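Local coordinates for imidazoleglycerol-phosphate dehydratase (Staphylococcus aureus subsp. aureus, PDB 2AE8), which catalyses the manganese-dependent dehydration of imidazoleglycerol phosphate to imidazoleacetol phosphate, the sixth step of histidine biosynthesis, at residues I56-V60 and G61-H65; N64-L67 and T68-T71; T94-I97 and G98-I101; E159-E162 and E163-A167. All coordinates share one frame; numbering follows the deposited sequence.

All four contacts are local, and each joins one helical turn to the next or a turn to a helix. Contacts 1 and 2 share helix 61-74 and the residues N64 and H65, and both are partly buried. Contact 1 is mostly polar, with an amide holding a turn together. Contact 2 adds threonine hydroxyl bonds and apolar packing beside a metal-binding histidine. Contacts 3 and 4 are more deeply buried, on helices 90-111 and 159-171, which touch through A167 and F164. Contact 3 is largely aliphatic but carries a magnesium ligand. Contact 4 has a salt-bridge network on one flank and valine-phenylalanine packing on another. L67 of contact 2 touches both I97 and F164.

Contact 1 (I56-V60 and G61-H65); sequences INTGV and GFLNH
T58 and N64 run past each other in opposite directions, and their polar ends meet. The amide oxygen of N64 is gripped twice by T58. The backbone N of T58 donates to N64 OD1 at 3.1 Å, in the plane of the amide and on a lone pair. The hydroxyl T58 OG1 donates to the same N64 OD1 at 2.7 Å, but from 45° above that plane. With chi1 at 68°, T58 OG1 sits between its own backbone N and carbonyl carbon. There it also accepts from V60 N at 2.9 Å, which makes an ST turn. G59 lies within this turn, at backbone angles that favour glycine. The turn leads from strand 55-57 into helix 61-74, the start of a beta-alpha-beta crossover to the parallel strand 77-82. V60 is the N-cap residue of the helix. Its carbonyl oxygen, V60 O, accepts from N64 N at 2.9 Å, the first-turn bond of the helix. The amide plane of N64 is fixed from its other end too. One water accepts from N64 ND2 at 3.0 Å and from the backbone N of G59, and it donates to N57 OD1. N57 ND2 bonds to E81. I56 also slides past N64 in the opposite sense, and I56 CG2 lies 3.6 Å from N64 OD1. V60 and L63 meet obliquely, their CB atoms 3.8 Å apart. L63 crosses T58 at about a right angle and goes on to touch T94 of helix 90-111.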
ATOM      1  N   ILE B  56     -34.322  14.719 -43.438  1.00 40.19           N
ATOM      2  CA  ILE B  56     -34.270  14.559 -41.986  1.00 38.86           C
ATOM      3  C   ILE B  56     -34.434  15.885 -41.248  1.00 38.61           C
ATOM      4  O   ILE B  56     -33.570  16.758 -41.297  1.00 38.70           O
ATOM      5  CB  ILE B  56     -32.995  13.793 -41.567  1.00 39.10           C
ATOM      6  CG1 ILE B  56     -33.042  12.369 -42.147  1.00 37.62           C
ATOM      7  CG2 ILE B  56     -32.867  13.765 -40.032  1.00 37.50           C
ATOM      8  CD1 ILE B  56     -31.720  11.748 -42.428  1.00 37.46           C
ATOM      9  N   ASN B  57     -35.571  16.029 -40.583  1.00 38.47           N
ATOM     10  CA  ASN B  57     -35.904  17.239 -39.855  1.00 38.57           C
ATOM     11  C   ASN B  57     -36.351  16.911 -38.438  1.00 38.14           C
ATOM     12  O   ASN B  57     -37.559  16.932 -38.134  1.00 38.11           O
ATOM     13  CB  ASN B  57     -36.999  18.024 -40.592  1.00 39.52           C
ATOM     14  CG  ASN B  57     -37.322  19.349 -39.916  1.00 42.11           C
ATOM     15  OD1 ASN B  57     -36.446  19.990 -39.327  1.00 44.68           O
ATOM     16  ND2 ASN B  57     -38.582  19.762 -39.990  1.00 44.04           N
ATOM     17  N   THR B  58     -35.373  16.607 -37.572  1.00 37.23           N
ATOM     18  CA  THR B  58     -35.657  16.195 -36.184  1.00 36.27           C
ATOM     19  C   THR B  58     -35.869  17.374 -35.247  1.00 36.42           C
ATOM     20  O   THR B  58     -36.436  17.219 -34.161  1.00 36.59           O
ATOM     21  CB  THR B  58     -34.498  15.367 -35.576  1.00 36.24           C
ATOM     22  OG1 THR B  58     -33.350  16.216 -35.399  1.00 34.54           O
ATOM     23  CG2 THR B  58     -34.126  14.187 -36.476  1.00 34.57           C
ATOM     24  N   GLY B  59     -35.383  18.538 -35.652  1.00 36.67           N
ATOM     25  CA  GLY B  59     -35.347  19.706 -34.778  1.00 37.25           C
ATOM     26  C   GLY B  59     -34.132  19.721 -33.855  1.00 37.49           C
ATOM     27  O   GLY B  59     -34.059  20.549 -32.943  1.00 38.02           O
ATOM     28  N   VAL B  60     -33.187  18.801 -34.082  1.00 36.80           N
ATOM     29  CA  VAL B  60     -31.952  18.726 -33.298  1.00 36.01           C
ATOM     30  C   VAL B  60     -30.821  18.617 -34.302  1.00 35.59           C
ATOM     31  O   VAL B  60     -30.673  17.591 -34.980  1.00 35.44           O
ATOM     32  CB  VAL B  60     -31.927  17.491 -32.363  1.00 35.98           C
ATOM     33  CG1 VAL B  60     -30.635  17.449 -31.548  1.00 36.17           C
ATOM     34  CG2 VAL B  60     -33.141  17.462 -31.440  1.00 36.91           C
ATOM     35  N   GLY B  61     -30.038  19.686 -34.416  1.00 35.15           N
ATOM     36  CA  GLY B  61     -29.009  19.790 -35.451  1.00 34.54           C
ATOM     37  C   GLY B  61     -28.034  18.627 -35.475  1.00 34.40           C
ATOM     38  O   GLY B  61     -27.769  18.043 -36.528  1.00 33.59           O
ATOM     39  N   PHE B  62     -27.501  18.269 -34.307  1.00 34.18           N
ATOM     40  CA  PHE B  62     -26.489  17.221 -34.264  1.00 33.43           C
ATOM     41  C   PHE B  62     -27.110  15.884 -34.651  1.00 32.89           C
ATOM     42  O   PHE B  62     -26.479  15.091 -35.338  1.00 33.22           O
ATOM     43  CB  PHE B  62     -25.804  17.137 -32.882  1.00 33.23           C
ATOM     44  CG  PHE B  62     -24.689  16.126 -32.830  1.00 33.16           C
ATOM     45  CD1 PHE B  62     -23.454  16.404 -33.408  1.00 32.55           C
ATOM     46  CD2 PHE B  62     -24.889  14.876 -32.239  1.00 31.95           C
ATOM     47  CE1 PHE B  62     -22.417  15.460 -33.373  1.00 32.84           C
ATOM     48  CE2 PHE B  62     -23.857  13.930 -32.195  1.00 32.08           C
ATOM     49  CZ  PHE B  62     -22.622  14.223 -32.766  1.00 31.76           C
ATOM     50  N   LEU B  63     -28.346  15.653 -34.216  1.00 32.75           N
ATOM     51  CA  LEU B  63     -29.062  14.421 -34.537  1.00 33.06           C
ATOM     52  C   LEU B  63     -29.325  14.334 -36.048  1.00 33.41           C
ATOM     53  O   LEU B  63     -29.169  13.268 -36.637  1.00 32.85           O
ATOM     54  CB  LEU B  63     -30.363  14.297 -33.732  1.00 32.73           C
ATOM     55  CG  LEU B  63     -31.102  12.949 -33.793  1.00 32.44           C
ATOM     56  CD1 LEU B  63     -30.221  11.780 -33.363  1.00 32.56           C
ATOM     57  CD2 LEU B  63     -32.391  13.004 -32.964  1.00 32.97           C
ATOM     58  N   ASN B  64     -29.669  15.468 -36.668  1.00 33.42           N
ATOM     59  CA  ASN B  64     -29.771  15.538 -38.139  1.00 33.33           C
ATOM     60  C   ASN B  64     -28.533  15.000 -38.843  1.00 32.90           C
ATOM     61  O   ASN B  64     -28.643  14.166 -39.749  1.00 33.20           O
ATOM     62  CB  ASN B  64     -30.077  16.966 -38.614  1.00 32.98           C
ATOM     63  CG  ASN B  64     -31.510  17.372 -38.334  1.00 33.87           C
ATOM     64  OD1 ASN B  64     -32.312  16.571 -37.866  1.00 34.79           O
ATOM     65  ND2 ASN B  64     -31.836  18.628 -38.608  1.00 34.33           N
ATOM     66  N   HIS B  65     -27.355  15.454 -38.421  0.80 33.10           N
ATOM     67  CA  HIS B  65     -26.117  15.035 -39.062  0.80 33.02           C
ATOM     68  C   HIS B  65     -25.877  13.537 -38.882  0.80 32.56           C
ATOM     69  O   HIS B  65     -25.502  12.837 -39.844  0.80 31.90           O
ATOM     70  CB  HIS B  65     -24.914  15.843 -38.552  0.80 33.83           C
ATOM     71  CG  HIS B  65     -23.614  15.469 -39.207  0.80 36.50           C
ATOM     72  ND1 HIS B  65     -23.476  15.338 -40.574  0.80 40.64           N
ATOM     73  CD2 HIS B  65     -22.389  15.219 -38.684  0.80 39.41           C
ATOM     74  CE1 HIS B  65     -22.231  14.997 -40.861  0.80 40.87           C
ATOM     75  NE2 HIS B  65     -21.549  14.917 -39.733  0.80 39.52           N
TER
HETATM   76  O   HOH W   1     -34.315  20.023 -37.762  1.00 40.13           O

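Contact 2 (N64-L67 and T68-T71); sequences NHML and TLFT
T68 carries OG1 beside its own backbone N (chi1 -64°), which turns the hydroxyl back to N64 one turn earlier. H65, in one of its two conformers, has CG anti to its backbone N (chi1 -179°), and this swings its ring to where L69 passes. Both pairs lie on helix 61-74, the helical arm of a beta-alpha-beta crossover between strands 55-57 and 77-82. N64 O takes two donors from T68. T68 N reaches it at 2.9 Å, the usual helical bond, and T68 OG1 at 2.8 Å; they come from opposite faces of the carbonyl plane. The side-chain amide of N64 is bound separately, to T58. In that H65 conformer, L69 CD1 sits over one face of the H65 imidazole, 4.1 Å from the ring centroid. It is offset toward the rim, a CH-pi contact. The same methyl, L69 CD1, is squeezed to 3.5 Å from CE of M66, here selenomethionine, which bends over and lies beside L69. H65 binds magnesium together with H187 and E191, and L69 also touches E191. This packing therefore flanks a metal ligand. H65 also meets the ring of H92 of a neighbouring subunit. L67 O accepts from T71 N at 3.0 Å, while T71 OG1 donates to T68 O at 2.7 Å.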
ATOM      1  N   ASN B  64     -29.669  15.468 -36.668  1.00 33.42           N
ATOM      2  CA  ASN B  64     -29.771  15.538 -38.139  1.00 33.33           C
ATOM      3  C   ASN B  64     -28.533  15.000 -38.843  1.00 32.90           C
ATOM      4  O   ASN B  64     -28.643  14.166 -39.749  1.00 33.20           O
ATOM      5  CB  ASN B  64     -30.077  16.966 -38.614  1.00 32.98           C
ATOM      6  CG  ASN B  64     -31.510  17.372 -38.334  1.00 33.87           C
ATOM      7  OD1 ASN B  64     -32.312  16.571 -37.866  1.00 34.79           O
ATOM      8  ND2 ASN B  64     -31.836  18.628 -38.608  1.00 34.33           N
ATOM      9  N   HIS B  65     -27.355  15.454 -38.421  0.80 33.10           N
ATOM     10  CA  HIS B  65     -26.117  15.035 -39.062  0.80 33.02           C
ATOM     11  C   HIS B  65     -25.877  13.537 -38.882  0.80 32.56           C
ATOM     12  O   HIS B  65     -25.502  12.837 -39.844  0.80 31.90           O
ATOM     13  CB  HIS B  65     -24.914  15.843 -38.552  0.80 33.83           C
ATOM     14  CG  HIS B  65     -23.614  15.469 -39.207  0.80 36.50           C
ATOM     15  ND1 HIS B  65     -23.476  15.338 -40.574  0.80 40.64           N
ATOM     16  CD2 HIS B  65     -22.389  15.219 -38.684  0.80 39.41           C
ATOM     17  CE1 HIS B  65     -22.231  14.997 -40.861  0.80 40.87           C
ATOM     18  NE2 HIS B  65     -21.549  14.917 -39.733  0.80 39.52           N
HETATM   19  N   MSE B  66     -26.094  13.048 -37.661  1.00 31.90           N
HETATM   20  CA  MSE B  66     -25.870  11.620 -37.353  1.00 31.89           C
HETATM   21  C   MSE B  66     -26.813  10.679 -38.141  1.00 31.35           C
HETATM   22  O   MSE B  66     -26.389   9.637 -38.664  1.00 30.39           O
HETATM   23  CB  MSE B  66     -25.990  11.375 -35.842  1.00 32.34           C
HETATM   24  CG  MSE B  66     -24.850  12.011 -35.004  1.00 34.07           C
HETATM   25 SE   MSE B  66     -23.006  11.524 -35.564  1.00 44.41          SE
HETATM   26  CE  MSE B  66     -22.521  13.123 -36.546  1.00 38.06           C
ATOM     27  N   LEU B  67     -28.092  11.044 -38.205  1.00 31.25           N
ATOM     28  CA  LEU B  67     -29.068  10.252 -38.973  1.00 31.41           C
ATOM     29  C   LEU B  67     -28.810  10.361 -40.470  1.00 31.68           C
ATOM     30  O   LEU B  67     -29.079   9.430 -41.212  1.00 32.75           O
ATOM     31  CB  LEU B  67     -30.507  10.639 -38.614  1.00 30.93           C
ATOM     32  CG  LEU B  67     -30.855  10.406 -37.139  1.00 30.77           C
ATOM     33  CD1 LEU B  67     -32.294  10.814 -36.800  1.00 29.91           C
ATOM     34  CD2 LEU B  67     -30.604   8.947 -36.783  1.00 29.91           C
ATOM     35  N   THR B  68     -28.263  11.486 -40.919  1.00 32.38           N
ATOM     36  CA  THR B  68     -27.834  11.581 -42.316  1.00 32.78           C
ATOM     37  C   THR B  68     -26.715  10.570 -42.569  1.00 33.00           C
ATOM     38  O   THR B  68     -26.701   9.891 -43.600  1.00 32.43           O
ATOM     39  CB  THR B  68     -27.415  13.032 -42.688  1.00 33.19           C
ATOM     40  OG1 THR B  68     -28.568  13.879 -42.583  1.00 33.69           O
ATOM     41  CG2 THR B  68     -26.840  13.113 -44.110  1.00 33.82           C
ATOM     42  N   LEU B  69     -25.800  10.438 -41.606  1.00 32.56           N
ATOM     43  CA  LEU B  69     -24.737   9.433 -41.686  1.00 32.37           C
ATOM     44  C   LEU B  69     -25.289   8.006 -41.696  1.00 31.75           C
ATOM     45  O   LEU B  69     -24.848   7.149 -42.483  1.00 32.16           O
ATOM     46  CB  LEU B  69     -23.747   9.618 -40.517  1.00 32.47           C
ATOM     47  CG  LEU B  69     -22.707  10.718 -40.719  1.00 34.62           C
ATOM     48  CD1 LEU B  69     -22.130  11.132 -39.378  1.00 36.82           C
ATOM     49  CD2 LEU B  69     -21.573  10.264 -41.681  1.00 37.38           C
ATOM     50  N   PHE B  70     -26.255   7.757 -40.820  1.00 31.33           N
ATOM     51  CA  PHE B  70     -26.948   6.476 -40.759  1.00 32.07           C
ATOM     52  C   PHE B  70     -27.513   6.107 -42.139  1.00 32.75           C
ATOM     53  O   PHE B  70     -27.304   4.995 -42.640  1.00 32.09           O
ATOM     54  CB  PHE B  70     -28.060   6.536 -39.708  1.00 31.80           C
ATOM     55  CG  PHE B  70     -28.995   5.352 -39.730  1.00 33.00           C
ATOM     56  CD1 PHE B  70     -28.699   4.195 -39.005  1.00 32.30           C
ATOM     57  CD2 PHE B  70     -30.183   5.399 -40.468  1.00 33.68           C
ATOM     58  CE1 PHE B  70     -29.565   3.090 -39.022  1.00 32.67           C
ATOM     59  CE2 PHE B  70     -31.051   4.306 -40.503  1.00 33.06           C
ATOM     60  CZ  PHE B  70     -30.743   3.143 -39.783  1.00 34.34           C
ATOM     61  N   THR B  71     -28.214   7.047 -42.766  1.00 33.39           N
ATOM     62  CA  THR B  71     -28.833   6.737 -44.065  1.00 34.21           C
ATOM     63  C   THR B  71     -27.805   6.331 -45.090  1.00 34.94           C
ATOM     64  O   THR B  71     -27.967   5.300 -45.746  1.00 35.97           O
ATOM     65  CB  THR B  71     -29.743   7.869 -44.607  1.00 34.16           C
ATOM     66  OG1 THR B  71     -28.982   9.056 -44.839  1.00 34.53           O
ATOM     67  CG2 THR B  71     -30.836   8.156 -43.642  1.00 33.33           C
TER

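Contact 3 (T94-I97 and G98-I101); sequences TEDI and GIVI. With MG (magnesium ion), chain J.
T94 O receives G98 N at 2.9 Å, the first of four regular helical bonds between these turns of helix 90-111. The hydroxyl of T94 turns back to the carbonyl of D90. E95 O takes I99 N at 2.8 Å. E95 points CG away from its own N (chi1 177°) and runs on extended. It crosses I99 at a slant, and I99 CD1 rests 3.9 Å from E95 CG, beside the aliphatic stem. At the far end E95 OE1 binds magnesium at 2.2 Å. E95 OE2 does not ligate the metal and instead accepts at 2.5 Å from a water that is itself a magnesium ligand. H91 of the same chain, H188 of a neighbouring subunit and two more waters complete the site. D96 O accepts from V100 N at 3.1 Å, while its carboxylate has a long, weak ion pair with R36. I97 lies beside I101, both pointing the same way, with I97 CG2 and I101 CD1 3.8 Å apart. I97 also packs on L63 and L67 of helix 61-74. The helix thus has an aliphatic side facing its neighbours and a metal-binding side facing the subunit interface. One carboxylate oxygen bonds the ion directly and the other orients a bound water, so the coordination should fix how the E95 carboxylate is turned.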
ATOM      1  N   THR B  94     -35.053  12.595 -29.254  1.00 31.87           N
ATOM      2  CA  THR B  94     -34.072  11.584 -29.644  1.00 31.27           C
ATOM      3  C   THR B  94     -34.564  10.175 -29.350  1.00 31.09           C
ATOM      4  O   THR B  94     -34.465   9.294 -30.198  1.00 30.87           O
ATOM      5  CB  THR B  94     -32.714  11.834 -28.934  1.00 31.14           C
ATOM      6  OG1 THR B  94     -32.271  13.145 -29.260  1.00 31.34           O
ATOM      7  CG2 THR B  94     -31.653  10.855 -29.394  1.00 30.09           C
ATOM      8  N   GLU B  95     -35.102   9.976 -28.149  1.00 31.06           N
ATOM      9  CA  GLU B  95     -35.645   8.692 -27.743  1.00 32.16           C
ATOM     10  C   GLU B  95     -36.845   8.262 -28.611  1.00 31.80           C
ATOM     11  O   GLU B  95     -36.929   7.108 -29.025  1.00 30.96           O
ATOM     12  CB  GLU B  95     -36.059   8.712 -26.264  1.00 31.86           C
ATOM     13  CG  GLU B  95     -36.698   7.392 -25.805  1.00 33.35           C
ATOM     14  CD  GLU B  95     -36.872   7.285 -24.298  1.00 34.78           C
ATOM     15  OE1 GLU B  95     -36.526   8.248 -23.577  1.00 37.87           O
ATOM     16  OE2 GLU B  95     -37.353   6.224 -23.821  1.00 37.38           O
ATOM     17  N   ASP B  96     -37.774   9.182 -28.852  1.00 32.20           N
ATOM     18  CA  ASP B  96     -38.979   8.845 -29.638  1.00 32.78           C
ATOM     19  C   ASP B  96     -38.620   8.521 -31.083  1.00 31.51           C
ATOM     20  O   ASP B  96     -39.156   7.578 -31.658  1.00 32.31           O
ATOM     21  CB  ASP B  96     -40.032   9.950 -29.549  1.00 33.73           C
ATOM     22  CG  ASP B  96     -40.632  10.064 -28.156  1.00 37.99           C
ATOM     23  OD1 ASP B  96     -41.288  11.089 -27.863  1.00 42.94           O
ATOM     24  OD2 ASP B  96     -40.438   9.133 -27.335  1.00 42.16           O
ATOM     25  N   ILE B  97     -37.679   9.265 -31.648  1.00 30.27           N
ATOM     26  CA  ILE B  97     -37.138   8.944 -32.964  1.00 29.56           C
ATOM     27  C   ILE B  97     -36.451   7.556 -32.976  1.00 29.63           C
ATOM     28  O   ILE B  97     -36.629   6.755 -33.905  1.00 29.04           O
ATOM     29  CB  ILE B  97     -36.206  10.081 -33.475  1.00 29.09           C
ATOM     30  CG1 ILE B  97     -37.043  11.343 -33.759  1.00 29.54           C
ATOM     31  CG2 ILE B  97     -35.420   9.633 -34.692  1.00 28.91           C
ATOM     32  CD1 ILE B  97     -36.264  12.526 -34.220  1.00 29.04           C
ATOM     33  N   GLY B  98     -35.675   7.268 -31.935  1.00 29.57           N
ATOM     34  CA  GLY B  98     -35.019   5.951 -31.823  1.00 28.69           C
ATOM     35  C   GLY B  98     -36.010   4.805 -31.721  1.00 28.19           C
ATOM     36  O   GLY B  98     -35.827   3.752 -32.341  1.00 28.32           O
ATOM     37  N   ILE B  99     -37.053   5.004 -30.926  1.00 27.95           N
ATOM     38  CA  ILE B  99     -38.090   3.993 -30.744  1.00 28.42           C
ATOM     39  C   ILE B  99     -38.797   3.670 -32.102  1.00 29.28           C
ATOM     40  O   ILE B  99     -38.955   2.501 -32.477  1.00 29.17           O
ATOM     41  CB  ILE B  99     -39.118   4.463 -29.704  1.00 27.80           C
ATOM     42  CG1 ILE B  99     -38.546   4.373 -28.277  1.00 28.41           C
ATOM     43  CG2 ILE B  99     -40.447   3.674 -29.834  1.00 27.78           C
ATOM     44  CD1 ILE B  99     -39.435   5.053 -27.215  1.00 28.34           C
ATOM     45  N   VAL B 100     -39.173   4.716 -32.831  1.00 29.87           N
ATOM     46  CA  VAL B 100     -39.881   4.555 -34.115  1.00 30.18           C
ATOM     47  C   VAL B 100     -39.003   3.901 -35.160  1.00 30.44           C
ATOM     48  O   VAL B 100     -39.457   2.998 -35.867  1.00 31.68           O
ATOM     49  CB  VAL B 100     -40.437   5.896 -34.627  1.00 30.27           C
ATOM     50  CG1 VAL B 100     -41.005   5.759 -36.076  1.00 30.48           C
ATOM     51  CG2 VAL B 100     -41.512   6.409 -33.674  1.00 30.59           C
ATOM     52  N   ILE B 101     -37.748   4.342 -35.257  1.00 30.02           N
ATOM     53  CA  ILE B 101     -36.795   3.714 -36.167  1.00 29.63           C
ATOM     54  C   ILE B 101     -36.626   2.240 -35.826  1.00 29.23           C
ATOM     55  O   ILE B 101     -36.616   1.408 -36.721  1.00 29.54           O
ATOM     56  CB  ILE B 101     -35.433   4.449 -36.219  1.00 29.16           C
ATOM     57  CG1 ILE B 101     -35.605   5.830 -36.865  1.00 29.69           C
ATOM     58  CG2 ILE B 101     -34.412   3.643 -37.002  1.00 29.06           C
ATOM     59  CD1 ILE B 101     -34.366   6.695 -36.839  1.00 30.75           C
TER
HETATM   60 MG    MG J1004     -35.459   8.042 -21.628  1.00 20.87          MG
HETATM   61  O   HOH W   2     -36.220   5.847 -21.622  1.00 39.35           O
HETATM   62  O   HOH W   3     -36.961   9.093 -21.000  1.00 37.45           O
HETATM   63  O   HOH W   4     -34.109   7.211 -22.691  1.00 34.32           O

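Contact 4 (E159-E162 and E163-A167); sequences ELVE and EFFRA
E162 and R166 meet one turn apart on helix 159-171, crossing at a slant. In one of two modelled conformers, R166 NH2 donates to E162 OE2 at 3.1 Å in a salt bridge. The contact is at the guanidinium edge, but the oxygen is met from above the carboxylate plane, and the two flat groups stand 72° apart. R166 is bent at chi2 and chi3, which brings the guanidinium back toward E162 and E163. In this conformer E163 joins the network by charge alone. Its OE1 is 3.3 Å from R166 NH1 but well out of the guanidinium plane, and no N-H points at it. A water gives E163 OE1 a true bond at 2.7 Å, and the same water donates to E159 O at 2.8 Å. E159 OE1 bonds to the backbone N of T186 of a neighbouring subunit. The backbone is paired in the helical way: L160 O with F164 N, V161 O with F165 N, and E162 O with R166 N at 2.9 Å. On another flank V161 CG1 lies at the F165 ring edge, 3.9 Å from F165 CE2. F165 goes on to meet F194 and F197 of helix 186-205. E163 binds manganese in another structure of this enzyme but not the magnesium here, and H188 of the neighbouring subunit packs on it. The water and arginine would then probably act as second-shell partners.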
ATOM      1  N   GLU B 159     -24.950  12.170 -23.407  1.00 25.24           N
ATOM      2  CA  GLU B 159     -25.666  11.022 -22.813  1.00 26.04           C
ATOM      3  C   GLU B 159     -26.840  10.504 -23.671  1.00 26.26           C
ATOM      4  O   GLU B 159     -27.327   9.392 -23.456  1.00 25.66           O
ATOM      5  CB  GLU B 159     -26.123  11.299 -21.373  1.00 26.44           C
ATOM      6  CG  GLU B 159     -27.274  12.291 -21.208  1.00 27.18           C
ATOM      7  CD  GLU B 159     -27.655  12.502 -19.741  1.00 27.55           C
ATOM      8  OE1 GLU B 159     -26.924  12.021 -18.829  1.00 26.32           O
ATOM      9  OE2 GLU B 159     -28.698  13.154 -19.490  1.00 29.28           O
ATOM     10  N   LEU B 160     -27.267  11.308 -24.653  1.00 26.26           N
ATOM     11  CA  LEU B 160     -28.389  10.934 -25.523  1.00 26.36           C
ATOM     12  C   LEU B 160     -27.991   9.864 -26.519  1.00 25.69           C
ATOM     13  O   LEU B 160     -28.849   9.168 -27.035  1.00 25.47           O
ATOM     14  CB  LEU B 160     -28.886  12.147 -26.302  1.00 25.62           C
ATOM     15  CG  LEU B 160     -29.589  13.183 -25.427  1.00 27.79           C
ATOM     16  CD1 LEU B 160     -29.928  14.415 -26.262  1.00 29.13           C
ATOM     17  CD2 LEU B 160     -30.810  12.570 -24.757  1.00 28.64           C
ATOM     18  N   VAL B 161     -26.697   9.759 -26.811  1.00 24.72           N
ATOM     19  CA  VAL B 161     -26.221   8.777 -27.786  1.00 24.72           C
ATOM     20  C   VAL B 161     -26.607   7.344 -27.357  1.00 25.27           C
ATOM     21  O   VAL B 161     -27.185   6.559 -28.147  1.00 25.18           O
ATOM     22  CB  VAL B 161     -24.693   8.890 -27.981  1.00 24.44           C
ATOM     23  CG1 VAL B 161     -24.172   7.772 -28.848  1.00 23.53           C
ATOM     24  CG2 VAL B 161     -24.325  10.233 -28.573  1.00 24.55           C
ATOM     25  N   GLU B 162     -26.316   7.000 -26.107  1.00 24.50           N
ATOM     26  CA  GLU B 162     -26.698   5.665 -25.614  1.00 25.88           C
ATOM     27  C   GLU B 162     -28.230   5.508 -25.572  1.00 26.35           C
ATOM     28  O   GLU B 162     -28.761   4.444 -25.890  1.00 27.28           O
ATOM     29  CB  GLU B 162     -26.112   5.415 -24.225  1.00 25.36           C
ATOM     30  CG  GLU B 162     -26.353   4.008 -23.690  1.00 25.89           C
ATOM     31  CD  GLU B 162     -25.685   3.796 -22.329  1.00 28.27           C
ATOM     32  OE1 GLU B 162     -25.118   4.773 -21.789  1.00 30.04           O
ATOM     33  OE2 GLU B 162     -25.747   2.658 -21.805  1.00 29.93           O
ATOM     34  N   GLU B 163     -28.943   6.556 -25.169  1.00 26.44           N
ATOM     35  CA  GLU B 163     -30.415   6.496 -25.182  1.00 27.27           C
ATOM     36  C   GLU B 163     -30.986   6.205 -26.577  1.00 26.98           C
ATOM     37  O   GLU B 163     -31.961   5.466 -26.701  1.00 27.06           O
ATOM     38  CB  GLU B 163     -31.021   7.778 -24.622  1.00 27.84           C
ATOM     39  CG  GLU B 163     -30.527   8.075 -23.202  1.00 31.01           C
ATOM     40  CD  GLU B 163     -30.647   6.856 -22.274  1.00 34.69           C
ATOM     41  OE1 GLU B 163     -29.598   6.320 -21.816  1.00 36.79           O
ATOM     42  OE2 GLU B 163     -31.787   6.417 -22.031  1.00 36.03           O
ATOM     43  N   PHE B 164     -30.364   6.775 -27.610  1.00 26.88           N
ATOM     44  CA  PHE B 164     -30.810   6.577 -28.995  1.00 26.85           C
ATOM     45  C   PHE B 164     -30.589   5.132 -29.416  1.00 27.15           C
ATOM     46  O   PHE B 164     -31.504   4.479 -29.930  1.00 27.28           O
ATOM     47  CB  PHE B 164     -30.073   7.504 -29.962  1.00 26.67           C
ATOM     48  CG  PHE B 164     -30.441   7.265 -31.406  1.00 26.11           C
ATOM     49  CD1 PHE B 164     -31.654   7.753 -31.915  1.00 25.66           C
ATOM     50  CD2 PHE B 164     -29.609   6.531 -32.237  1.00 25.45           C
ATOM     51  CE1 PHE B 164     -32.020   7.525 -33.241  1.00 25.06           C
ATOM     52  CE2 PHE B 164     -29.968   6.286 -33.572  1.00 27.68           C
ATOM     53  CZ  PHE B 164     -31.183   6.782 -34.072  1.00 25.91           C
ATOM     54  N   PHE B 165     -29.381   4.621 -29.174  1.00 26.06           N
ATOM     55  CA  PHE B 165     -29.054   3.258 -29.542  1.00 26.53           C
ATOM     56  C   PHE B 165     -29.831   2.185 -28.794  1.00 26.51           C
ATOM     57  O   PHE B 165     -30.196   1.164 -29.390  1.00 26.56           O
ATOM     58  CB  PHE B 165     -27.532   3.021 -29.544  1.00 26.70           C
ATOM     59  CG  PHE B 165     -26.858   3.649 -30.727  1.00 27.60           C
ATOM     60  CD1 PHE B 165     -27.097   3.164 -32.010  1.00 28.34           C
ATOM     61  CD2 PHE B 165     -26.052   4.769 -30.579  1.00 28.21           C
ATOM     62  CE1 PHE B 165     -26.508   3.768 -33.124  1.00 27.69           C
ATOM     63  CE2 PHE B 165     -25.451   5.374 -31.693  1.00 27.40           C
ATOM     64  CZ  PHE B 165     -25.682   4.868 -32.966  1.00 27.66           C
ATOM     65  N   ARG B 166     -30.099   2.433 -27.516  0.50 26.74           N
ATOM     66  CA  ARG B 166     -30.969   1.583 -26.711  0.50 27.30           C
ATOM     67  C   ARG B 166     -32.382   1.508 -27.301  0.50 27.26           C
ATOM     68  O   ARG B 166     -32.951   0.427 -27.404  0.50 27.10           O
ATOM     69  CB  ARG B 166     -31.002   2.063 -25.250  0.50 27.37           C
ATOM     70  CG  ARG B 166     -31.902   1.237 -24.327  0.50 29.51           C
ATOM     71  CD  ARG B 166     -31.202   0.789 -23.034  0.50 32.09           C
ATOM     72  NE  ARG B 166     -30.931   1.884 -22.104  0.50 34.61           N
ATOM     73  CZ  ARG B 166     -29.725   2.205 -21.633  0.50 35.12           C
ATOM     74  NH1 ARG B 166     -29.604   3.214 -20.783  0.50 38.87           N
ATOM     75  NH2 ARG B 166     -28.644   1.520 -21.994  0.50 34.73           N
ATOM     76  N   ALA B 167     -32.928   2.657 -27.690  1.00 27.34           N
ATOM     77  CA  ALA B 167     -34.281   2.733 -28.270  1.00 27.59           C
ATOM     78  C   ALA B 167     -34.353   1.976 -29.610  1.00 27.31           C
ATOM     79  O   ALA B 167     -35.264   1.183 -29.827  1.00 27.46           O
ATOM     80  CB  ALA B 167     -34.721   4.197 -28.445  1.00 27.43           C
TER
HETATM   81  O   HOH W   5     -27.472   7.917 -21.139  1.00 28.56           O